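Beta-L-arabinobiosidase (Bacteroides thetaiotaomicron, PDB 5MQR) probably hydrolyses arabinose-containing linkages of plant pectin in a gut bacterium, and may also have sialidase-like activity. Local coordinates at residues R58-E62 with M358-G362; Y364-G368 with T582-Y588; R675-L679 with E718-L722. All coordinates share one frame; numbering follows the deposited sequence.

Interaction 1. Residues R58-E62 with M358-G362; sequences RANRE and MRYGG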
loop_
_atom_site.group_PDB
_atom_site.type_symbol
_atom_site.label_atom_id
_atom_site.label_comp_id
_atom_site.label_asym_id
_atom_site.label_seq_id
_atom_site.Cartn_x
_atom_site.Cartn_y
_atom_site.Cartn_z
ATOM N N ARG A 58 3.044 1.793 35.675
ATOM C CA ARG A 58 1.890 1.079 36.205
ATOM C C ARG A 58 1.719 1.482 37.647
ATOM O O ARG A 58 2.497 1.068 38.506
ATOM C CB ARG A 58 2.080 -0.447 36.108
ATOM C CG ARG A 58 0.873 -1.277 36.535
ATOM C CD ARG A 58 1.189 -2.761 36.622
ATOM N NE ARG A 58 -0.068 -3.492 36.872
ATOM C CZ ARG A 58 -0.696 -3.551 38.045
ATOM N NH1 ARG A 58 -0.166 -2.971 39.121
ATOM N NH2 ARG A 58 -1.861 -4.203 38.151
ATOM N N ALA A 59 0.697 2.287 37.913
ATOM C CA ALA A 59 0.451 2.815 39.272
ATOM C C ALA A 59 0.269 1.693 40.282
ATOM O O ALA A 59 -0.403 0.702 39.990
ATOM C CB ALA A 59 -0.773 3.720 39.287
ATOM N N ASN A 60 0.864 1.851 41.458
ATOM C CA ASN A 60 0.675 0.890 42.551
ATOM C C ASN A 60 0.923 1.553 43.878
ATOM O O ASN A 60 2.072 1.755 44.263
ATOM C CB ASN A 60 1.625 -0.295 42.371
ATOM C CG ASN A 60 1.210 -1.527 43.166
ATOM O OD1 ASN A 60 0.761 -1.451 44.324
ATOM N ND2 ASN A 60 1.376 -2.685 42.543
ATOM N N ARG A 61 -0.154 1.871 44.590
ATOM C CA ARG A 61 -0.065 2.501 45.912
ATOM C C ARG A 61 0.500 1.574 46.993
ATOM O O ARG A 61 1.210 2.021 47.899
ATOM C CB ARG A 61 -1.441 3.000 46.349
ATOM C CG ARG A 61 -1.452 3.751 47.689
ATOM C CD ARG A 61 -2.875 4.128 48.061
ATOM N NE ARG A 61 -3.501 4.886 46.983
ATOM C CZ ARG A 61 -4.800 4.911 46.684
ATOM N NH1 ARG A 61 -5.701 4.218 47.366
ATOM N NH2 ARG A 61 -5.207 5.656 45.651
ATOM N N GLU A 62 0.167 0.297 46.883
ATOM C CA GLU A 62 0.473 -0.686 47.903
ATOM C C GLU A 62 1.921 -1.114 47.832
ATOM O O GLU A 62 2.467 -1.502 48.837
ATOM C CB GLU A 62 -0.453 -1.905 47.791
ATOM C CG GLU A 62 -1.910 -1.595 48.141
ATOM C CD GLU A 62 -2.746 -0.962 47.015
ATOM O OE1 GLU A 62 -2.326 -0.937 45.841
ATOM O OE2 GLU A 62 -3.853 -0.478 47.314
HETATM N N MSE A 358 -9.720 0.877 35.800
HETATM C CA MSE A 358 -9.144 1.837 36.731
HETATM C C MSE A 358 -9.128 1.197 38.099
HETATM O O MSE A 358 -10.168 0.866 38.654
HETATM C CB MSE A 358 -9.970 3.111 36.777
HETATM C CG MSE A 358 -9.347 4.214 37.645
HETATM SE SE MSE A 358 -10.641 5.686 37.850
HETATM C CE MSE A 358 -10.905 6.228 35.979
ATOM N N ARG A 359 -7.955 0.990 38.649
ATOM C CA ARG A 359 -7.682 0.334 39.913
ATOM C C ARG A 359 -7.896 1.249 41.103
ATOM O O ARG A 359 -8.353 0.784 42.146
ATOM C CB ARG A 359 -6.280 -0.268 39.901
ATOM C CG ARG A 359 -6.118 -1.298 38.774
ATOM C CD ARG A 359 -4.748 -1.948 38.726
ATOM N NE ARG A 359 -3.617 -1.032 38.695
ATOM C CZ ARG A 359 -3.214 -0.330 37.636
ATOM N NH1 ARG A 359 -3.885 -0.356 36.483
ATOM N NH2 ARG A 359 -2.139 0.429 37.745
ATOM N N TYR A 360 -7.609 2.544 40.935
ATOM C CA TYR A 360 -7.687 3.498 42.016
ATOM C C TYR A 360 -8.648 4.606 41.655
ATOM O O TYR A 360 -8.419 5.334 40.684
ATOM C CB TYR A 360 -6.293 4.071 42.319
ATOM C CG TYR A 360 -5.294 3.020 42.689
ATOM C CD1 TYR A 360 -5.250 2.473 43.980
ATOM C CD2 TYR A 360 -4.394 2.549 41.754
ATOM C CE1 TYR A 360 -4.310 1.496 44.321
ATOM C CE2 TYR A 360 -3.459 1.577 42.075
ATOM C CZ TYR A 360 -3.417 1.051 43.353
ATOM O OH TYR A 360 -2.475 0.072 43.603
ATOM N N GLY A 361 -9.719 4.732 42.443
ATOM C CA GLY A 361 -10.652 5.833 42.312
ATOM C C GLY A 361 -9.960 7.160 42.554
ATOM O O GLY A 361 -8.846 7.213 43.099
ATOM N N GLY A 362 -10.614 8.227 42.127
ATOM C CA GLY A 362 -10.072 9.565 42.288
ATOM C C GLY A 362 -10.788 10.680 41.521
ATOM O O GLY A 362 -11.345 10.462 40.428
HETATM O O HOH W 1 -1.850 -1.284 40.936
HETATM O O HOH W 2 -7.863 5.883 45.279
#
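Tyr360, pushed into the loop Arg58-Glu62, makes a buried, largely polar contact between a loop of the N-terminal beta-propeller region and a loop of the BNR repeat-like region, a worked example of one phenol joining several partners. Its oxygen accepts the backbone N-H of Arg61 (N to OH 3.1 Å) and donates to Glu62, where OE1 lies only 2.5 Å from OH, a very short bond whose exact length deserves caution. The carboxylate meets the ring at its edge, nearly coplanar with it. A water also donates to OH and to Ala59 O, while accepting from Arg359 NE. Over the guanidinium of Arg61 lies CD1 of Tyr360, 3.5 Å above its plane and toward the rim; the two groups are too steeply inclined to stack. A phenylalanine at this position would probably leave Arg61 N without its acceptor, Glu62 without its donor and the bridging water with one mate fewer.

Arg359, bent at chi3 (-53°), lays NH2 in the carbonyl plane of Ala59, 2.9 Å from its O and on a lone pair, in a nearly straight bond (167°). Its guanidinium faces that of Arg58, the planes 31° apart and Arg58 NH2 3.7 Å from Arg359 NE. The like charges are probably balanced by salt-bridging acids: Asp454, a calcium ligand, for Arg58, and Asp397 with Glu396 for Arg359.

The loop 58-62 leaves strand 52-57, which pairs with strand 397-403, itself beside strand 387-393; Glu396 lies in the turn joining these last two, Asp397 opens strand 397-403, and Asp589 bridges to Arg61.

Interaction 2. Residues Y364-G368 with T582-Y588; sequences YKSYG and TPADQTY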
loop_
_atom_site.group_PDB
_atom_site.type_symbol
_atom_site.label_atom_id
_atom_site.label_comp_id
_atom_site.label_asym_id
_atom_site.label_seq_id
_atom_site.Cartn_x
_atom_site.Cartn_y
_atom_site.Cartn_z
ATOM N N TYR A 364 -11.997 13.383 39.238
ATOM C CA TYR A 364 -11.874 13.667 37.796
ATOM C C TYR A 364 -11.125 12.648 36.950
ATOM O O TYR A 364 -10.930 12.885 35.741
ATOM C CB TYR A 364 -11.360 15.105 37.524
ATOM C CG TYR A 364 -12.198 16.197 38.199
ATOM C CD1 TYR A 364 -13.559 16.366 37.910
ATOM C CD2 TYR A 364 -11.621 17.042 39.149
ATOM C CE1 TYR A 364 -14.312 17.356 38.549
ATOM C CE2 TYR A 364 -12.355 18.025 39.795
ATOM C CZ TYR A 364 -13.692 18.190 39.499
ATOM O OH TYR A 364 -14.368 19.184 40.186
ATOM N N LYS A 365 -10.762 11.503 37.544
ATOM C CA LYS A 365 -10.228 10.389 36.764
ATOM C C LYS A 365 -11.347 9.815 35.899
ATOM O O LYS A 365 -12.433 9.524 36.406
ATOM C CB LYS A 365 -9.619 9.324 37.678
ATOM C CG LYS A 365 -8.355 9.811 38.381
ATOM C CD LYS A 365 -7.712 8.764 39.262
ATOM C CE LYS A 365 -7.147 7.606 38.469
ATOM N NZ LYS A 365 -6.418 6.693 39.364
ATOM N N SER A 366 -11.100 9.714 34.594
ATOM C CA SER A 366 -12.070 9.149 33.659
ATOM C C SER A 366 -11.478 7.993 32.843
ATOM O O SER A 366 -10.271 7.887 32.695
ATOM C CB SER A 366 -12.608 10.248 32.753
ATOM O OG SER A 366 -11.537 10.894 32.139
ATOM N N TYR A 367 -12.339 7.130 32.326
ATOM C CA TYR A 367 -11.908 5.862 31.743
ATOM C C TYR A 367 -11.320 6.008 30.349
ATOM O O TYR A 367 -11.899 6.686 29.517
ATOM C CB TYR A 367 -13.072 4.866 31.651
ATOM C CG TYR A 367 -13.661 4.548 32.990
ATOM C CD1 TYR A 367 -12.964 3.737 33.899
ATOM C CD2 TYR A 367 -14.888 5.065 33.377
ATOM C CE1 TYR A 367 -13.483 3.453 35.158
ATOM C CE2 TYR A 367 -15.419 4.785 34.636
ATOM C CZ TYR A 367 -14.708 3.978 35.513
ATOM O OH TYR A 367 -15.234 3.700 36.735
ATOM N N GLY A 368 -10.173 5.363 30.113
ATOM C CA GLY A 368 -9.694 5.078 28.773
ATOM C C GLY A 368 -8.403 5.764 28.377
ATOM O O GLY A 368 -7.904 6.625 29.104
ATOM N N THR A 582 -21.765 3.261 31.967
ATOM C CA THR A 582 -20.980 3.375 33.188
ATOM C C THR A 582 -20.922 4.830 33.694
ATOM O O THR A 582 -20.656 5.750 32.909
ATOM C CB THR A 582 -19.545 2.896 32.930
ATOM O OG1 THR A 582 -19.567 1.530 32.491
ATOM C CG2 THR A 582 -18.667 3.053 34.175
ATOM N N PRO A 583 -21.144 5.043 35.013
ATOM C CA PRO A 583 -20.978 6.386 35.539
ATOM C C PRO A 583 -19.581 6.992 35.290
ATOM O O PRO A 583 -18.579 6.287 35.238
ATOM C CB PRO A 583 -21.234 6.210 37.049
ATOM C CG PRO A 583 -22.033 4.964 37.167
ATOM C CD PRO A 583 -21.518 4.088 36.076
ATOM N N ALA A 584 -19.548 8.303 35.134
ATOM C CA ALA A 584 -18.310 9.023 34.790
ATOM C C ALA A 584 -17.236 8.963 35.888
ATOM O O ALA A 584 -16.054 8.943 35.581
ATOM C CB ALA A 584 -18.637 10.481 34.483
ATOM N N ASP A 585 -17.669 8.950 37.149
ATOM C CA ASP A 585 -16.793 9.114 38.293
ATOM C C ASP A 585 -16.628 7.785 39.024
ATOM O O ASP A 585 -17.591 7.034 39.188
ATOM C CB ASP A 585 -17.362 10.181 39.248
ATOM C CG ASP A 585 -17.588 11.518 38.551
ATOM O OD1 ASP A 585 -16.646 12.001 37.871
ATOM O OD2 ASP A 585 -18.720 12.050 38.618
ATOM N N GLN A 586 -15.395 7.509 39.444
ATOM C CA GLN A 586 -15.079 6.318 40.213
ATOM C C GLN A 586 -14.486 6.763 41.533
ATOM O O GLN A 586 -13.403 7.346 41.565
ATOM C CB GLN A 586 -14.103 5.393 39.473
ATOM C CG GLN A 586 -13.979 4.050 40.157
ATOM C CD GLN A 586 -13.090 3.061 39.433
ATOM O OE1 GLN A 586 -13.349 2.682 38.285
ATOM N NE2 GLN A 586 -12.058 2.595 40.123
ATOM N N THR A 587 -15.225 6.508 42.609
ATOM C CA THR A 587 -14.784 6.830 43.955
ATOM C C THR A 587 -14.226 5.619 44.702
ATOM O O THR A 587 -13.766 5.767 45.808
ATOM C CB THR A 587 -15.954 7.435 44.772
ATOM O OG1 THR A 587 -17.117 6.592 44.649
ATOM C CG2 THR A 587 -16.288 8.830 44.253
ATOM N N TYR A 588 -14.241 4.431 44.122
ATOM C CA TYR A 588 -13.809 3.220 44.851
ATOM C C TYR A 588 -12.472 2.758 44.274
ATOM O O TYR A 588 -12.124 3.113 43.148
ATOM C CB TYR A 588 -14.879 2.098 44.761
ATOM C CG TYR A 588 -15.347 1.783 43.344
ATOM C CD1 TYR A 588 -14.628 0.923 42.543
ATOM C CD2 TYR A 588 -16.515 2.355 42.811
ATOM C CE1 TYR A 588 -15.038 0.619 41.260
ATOM C CE2 TYR A 588 -16.944 2.052 41.502
ATOM C CZ TYR A 588 -16.192 1.180 40.736
ATOM O OH TYR A 588 -16.541 0.846 39.424
HETATM O O HOH W 3 -14.447 11.886 39.495
HETATM O O HOH W 4 -13.428 9.477 38.886
HETATM O O HOH W 5 -14.353 11.590 36.153
HETATM O O HOH W 6 -17.740 4.464 37.291
HETATM O O HOH W 7 -15.223 8.186 33.001
#
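Tyr367 brings the outer edge of its ring against the 582-588 loop, overlapping the side chain of Gln586 on one flank and Thr582 on the other. OH donates to Gln586 OE1 at 2.6 Å, in the carbonyl plane and on a lone pair, while the ring and amide planes stand 43° apart. Along the opposite ring edge, CE2 lies 3.6 Å from Pro583 O, and the methyl CG2 of Thr582 approaches the same carbon obliquely. A water in the ring plane donates to the phenol oxygen and to Pro583 O, so that the hydroxyl both gives and receives.

Gln586 is held in a definite sense. Extended, with CG anti to the backbone N (chi1 -169°), it rests CG over the centre of the Tyr588 ring, 3.6 Å above its plane, and turns NE2 to Tyr588 O. That donor also reaches Met358 O, so the amide has two carbonyls for its nitrogen and a hydroxyl for its oxygen, which leaves little ambiguity about its rotation.

Between the backbones water does the joining. The carbonyl oxygens Lys365 O and Ala584 O approach to 3.8 Å, and each accepts from water rather than from the other backbone. One water accepts from Tyr367 N and donates to Ala584 O, 2.8 Å from the water. Another links Gln586 N to Lys365 O, and a third links Tyr364 N to Asp585 OD1. Such a seam is a wetted interface more than a dry core.

Phe577 meets the Tyr367 ring edge-to-face. The first loop runs from strand 349-350 of a four-stranded propeller sheet to strand 387-393, whereas 582-588 lies in the connection between strands 564-570 and 600-610, at least in part within the sialidase-like carbohydrate-binding region.

Interaction 3. Residues R675-L679 with E718-L722; sequences RWWSL and ESRWL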
loop_
_atom_site.group_PDB
_atom_site.type_symbol
_atom_site.label_atom_id
_atom_site.label_comp_id
_atom_site.label_asym_id
_atom_site.label_seq_id
_atom_site.Cartn_x
_atom_site.Cartn_y
_atom_site.Cartn_z
ATOM N N ARG A 675 -10.928 -5.863 -22.781
ATOM C CA ARG A 675 -10.140 -6.635 -23.744
ATOM C C ARG A 675 -9.843 -8.022 -23.202
ATOM O O ARG A 675 -9.760 -8.968 -23.984
ATOM C CB ARG A 675 -8.860 -5.902 -24.134
ATOM C CG ARG A 675 -9.120 -4.720 -25.085
ATOM C CD ARG A 675 -9.647 -5.157 -26.452
ATOM N NE ARG A 675 -8.700 -6.029 -27.107
ATOM C CZ ARG A 675 -7.854 -5.680 -28.080
ATOM N NH1 ARG A 675 -7.833 -4.446 -28.607
ATOM N NH2 ARG A 675 -7.012 -6.600 -28.542
ATOM N N TRP A 676 -9.731 -8.155 -21.874
ATOM C CA TRP A 676 -9.645 -9.501 -21.311
ATOM C C TRP A 676 -10.965 -10.271 -21.498
ATOM O O TRP A 676 -10.939 -11.432 -21.860
ATOM C CB TRP A 676 -9.260 -9.502 -19.841
ATOM C CG TRP A 676 -7.844 -9.220 -19.561
ATOM C CD1 TRP A 676 -7.370 -8.279 -18.696
ATOM C CD2 TRP A 676 -6.699 -9.890 -20.092
ATOM N NE1 TRP A 676 -6.000 -8.312 -18.661
ATOM C CE2 TRP A 676 -5.556 -9.280 -19.513
ATOM C CE3 TRP A 676 -6.519 -10.909 -21.023
ATOM C CZ2 TRP A 676 -4.254 -9.663 -19.822
ATOM C CZ3 TRP A 676 -5.226 -11.306 -21.327
ATOM C CH2 TRP A 676 -4.106 -10.683 -20.728
ATOM N N TRP A 677 -12.091 -9.602 -21.236
ATOM C CA TRP A 677 -13.419 -10.183 -21.356
ATOM C C TRP A 677 -13.709 -10.594 -22.801
ATOM O O TRP A 677 -14.373 -11.597 -23.069
ATOM C CB TRP A 677 -14.447 -9.143 -20.867
ATOM C CG TRP A 677 -15.900 -9.519 -20.972
ATOM C CD1 TRP A 677 -16.644 -10.200 -20.055
ATOM C CD2 TRP A 677 -16.785 -9.164 -22.016
ATOM N NE1 TRP A 677 -17.941 -10.308 -20.478
ATOM C CE2 TRP A 677 -18.057 -9.678 -21.683
ATOM C CE3 TRP A 677 -16.631 -8.476 -23.218
ATOM C CZ2 TRP A 677 -19.165 -9.530 -22.512
ATOM C CZ3 TRP A 677 -17.735 -8.319 -24.038
ATOM C CH2 TRP A 677 -18.989 -8.837 -23.673
ATOM N N SER A 678 -13.213 -9.788 -23.720
ATOM C CA SER A 678 -13.343 -10.056 -25.119
ATOM C C SER A 678 -12.480 -11.237 -25.552
ATOM O O SER A 678 -12.985 -12.175 -26.146
ATOM C CB SER A 678 -12.920 -8.833 -25.914
ATOM O OG SER A 678 -13.405 -9.041 -27.209
ATOM N N LEU A 679 -11.183 -11.171 -25.249
ATOM C CA LEU A 679 -10.241 -12.248 -25.587
ATOM C C LEU A 679 -10.756 -13.603 -25.121
ATOM O O LEU A 679 -10.669 -14.582 -25.839
ATOM C CB LEU A 679 -8.870 -11.999 -24.959
ATOM C CG LEU A 679 -7.824 -13.075 -25.223
ATOM C CD1 LEU A 679 -7.333 -12.988 -26.657
ATOM C CD2 LEU A 679 -6.672 -12.960 -24.260
ATOM N N GLU A 718 -0.565 -11.500 -26.086
ATOM C CA GLU A 718 -1.627 -11.102 -25.180
ATOM C C GLU A 718 -1.898 -12.165 -24.132
ATOM O O GLU A 718 -2.011 -11.846 -22.947
ATOM C CB GLU A 718 -2.922 -10.810 -25.919
ATOM C CG GLU A 718 -3.989 -10.079 -25.088
ATOM C CD GLU A 718 -3.845 -8.559 -25.121
ATOM O OE1 GLU A 718 -2.725 -8.064 -25.402
ATOM O OE2 GLU A 718 -4.859 -7.855 -24.882
ATOM N N SER A 719 -2.022 -13.410 -24.567
ATOM C CA SER A 719 -2.462 -14.482 -23.691
ATOM C C SER A 719 -1.397 -14.963 -22.721
ATOM O O SER A 719 -1.710 -15.702 -21.792
ATOM C CB SER A 719 -2.984 -15.657 -24.501
ATOM O OG SER A 719 -4.041 -15.234 -25.357
ATOM N N ARG A 720 -0.142 -14.556 -22.919
ATOM C CA ARG A 720 0.943 -15.022 -22.049
ATOM C C ARG A 720 0.776 -14.545 -20.604
ATOM O O ARG A 720 1.401 -15.112 -19.716
ATOM C CB ARG A 720 2.317 -14.637 -22.599
ATOM C CG ARG A 720 2.618 -13.142 -22.566
ATOM C CD ARG A 720 3.923 -12.831 -23.283
ATOM N NE ARG A 720 4.080 -11.390 -23.515
ATOM C CZ ARG A 720 5.248 -10.753 -23.659
ATOM N NH1 ARG A 720 6.397 -11.410 -23.554
ATOM N NH2 ARG A 720 5.268 -9.434 -23.875
ATOM N N TRP A 721 -0.073 -13.530 -20.385
ATOM C CA TRP A 721 -0.335 -12.962 -19.057
ATOM C C TRP A 721 -1.414 -13.665 -18.254
ATOM O O TRP A 721 -1.587 -13.370 -17.068
ATOM C CB TRP A 721 -0.656 -11.458 -19.169
ATOM C CG TRP A 721 0.453 -10.722 -19.813
ATOM C CD1 TRP A 721 0.492 -10.282 -21.103
ATOM C CD2 TRP A 721 1.724 -10.395 -19.239
ATOM N NE1 TRP A 721 1.689 -9.674 -21.356
ATOM C CE2 TRP A 721 2.471 -9.739 -20.233
ATOM C CE3 TRP A 721 2.306 -10.590 -17.978
ATOM C CZ2 TRP A 721 3.762 -9.280 -20.017
ATOM C CZ3 TRP A 721 3.592 -10.132 -17.761
ATOM C CH2 TRP A 721 4.311 -9.474 -18.785
ATOM N N LEU A 722 -2.141 -14.582 -18.889
ATOM C CA LEU A 722 -3.173 -15.353 -18.217
ATOM C C LEU A 722 -2.507 -16.320 -17.255
ATOM O O LEU A 722 -1.577 -17.032 -17.622
ATOM C CB LEU A 722 -4.033 -16.125 -19.216
ATOM C CG LEU A 722 -4.787 -15.332 -20.272
ATOM C CD1 LEU A 722 -5.492 -16.311 -21.188
ATOM C CD2 LEU A 722 -5.751 -14.324 -19.666
HETATM O O HOH W 8 -7.257 -8.696 -25.964
#
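Trp676, Leu679, Glu718 and Leu722 meet where helix 666-680 comes against the end of helix 712-719 of the MGH1-like glycosidase region, a family built on an (alpha/alpha)6 toroid. The helix 666-680 supplies the first side. The other is the end of helix 712-719 and the type I beta turn that follows it from Ser719 to Leu722, closed by Leu722 N to Ser719 O.

The apolar contacts centre on the six-membered ring of Trp676. Its CG stands anti to the carbonyl carbon (chi1 -75°), which carries the indole out past its own helix, so that CZ3 comes 3.5 Å from Leu722 CD2 and CH2 lies 3.9 Å from Trp721 CB; both partners approach obliquely. Leu679 adds its CD2 branch, set 4.0 Å from Glu718 CG, with Ser719 OG, itself bonded back to His715 O, nearby at 3.6 Å from that same methyl.

The edge of the indole also meets polar backbone: CH2 of Trp676 lies 3.3 Å from Glu718 O, near the ring plane.

The charged groups meet only indirectly. Glu718, bent at chi2 (87°), turns its carboxylate to the start of helix 1022-1029, where Phe1021, Asn1022 and Asp1023 offer backbone N-H groups; Trp721 in turn donates from NE1 to Asp1023, which also forms a salt bridge with Arg720. Arg675 is held by Gln986 and Ser1019, with its NH2 4.4 Å from Glu718 OE2 and that oxygen well out of the guanidinium plane, so no N-H aims at it. One water joins them, accepting from Arg675 NE and donating to Glu718 OE2 at 2.8 Å.

How the interactions relate
Interactions 1 and 2 form one continuous patch, their centres about 12 Å apart. Two polar joints tie them: Lys365 NZ lies 2.8 Å from Tyr360 O, and Gln586 NE2 lies 3.0 Å from Met358 O, so the segment 358-362 is shared ground between the propeller loop 58-62 and the later loop 582-588. The selenomethionine Met358 packs CE on the backbone of Lys365 and Ser366. A calcium ion lies about 9 Å from the Arg58 side chain of interaction 1. Interaction 3 is a separate matter, with centres about 66 Å and 63 Å from the other two, on the opposite side of the chain's centre and in the helical glycosidase region.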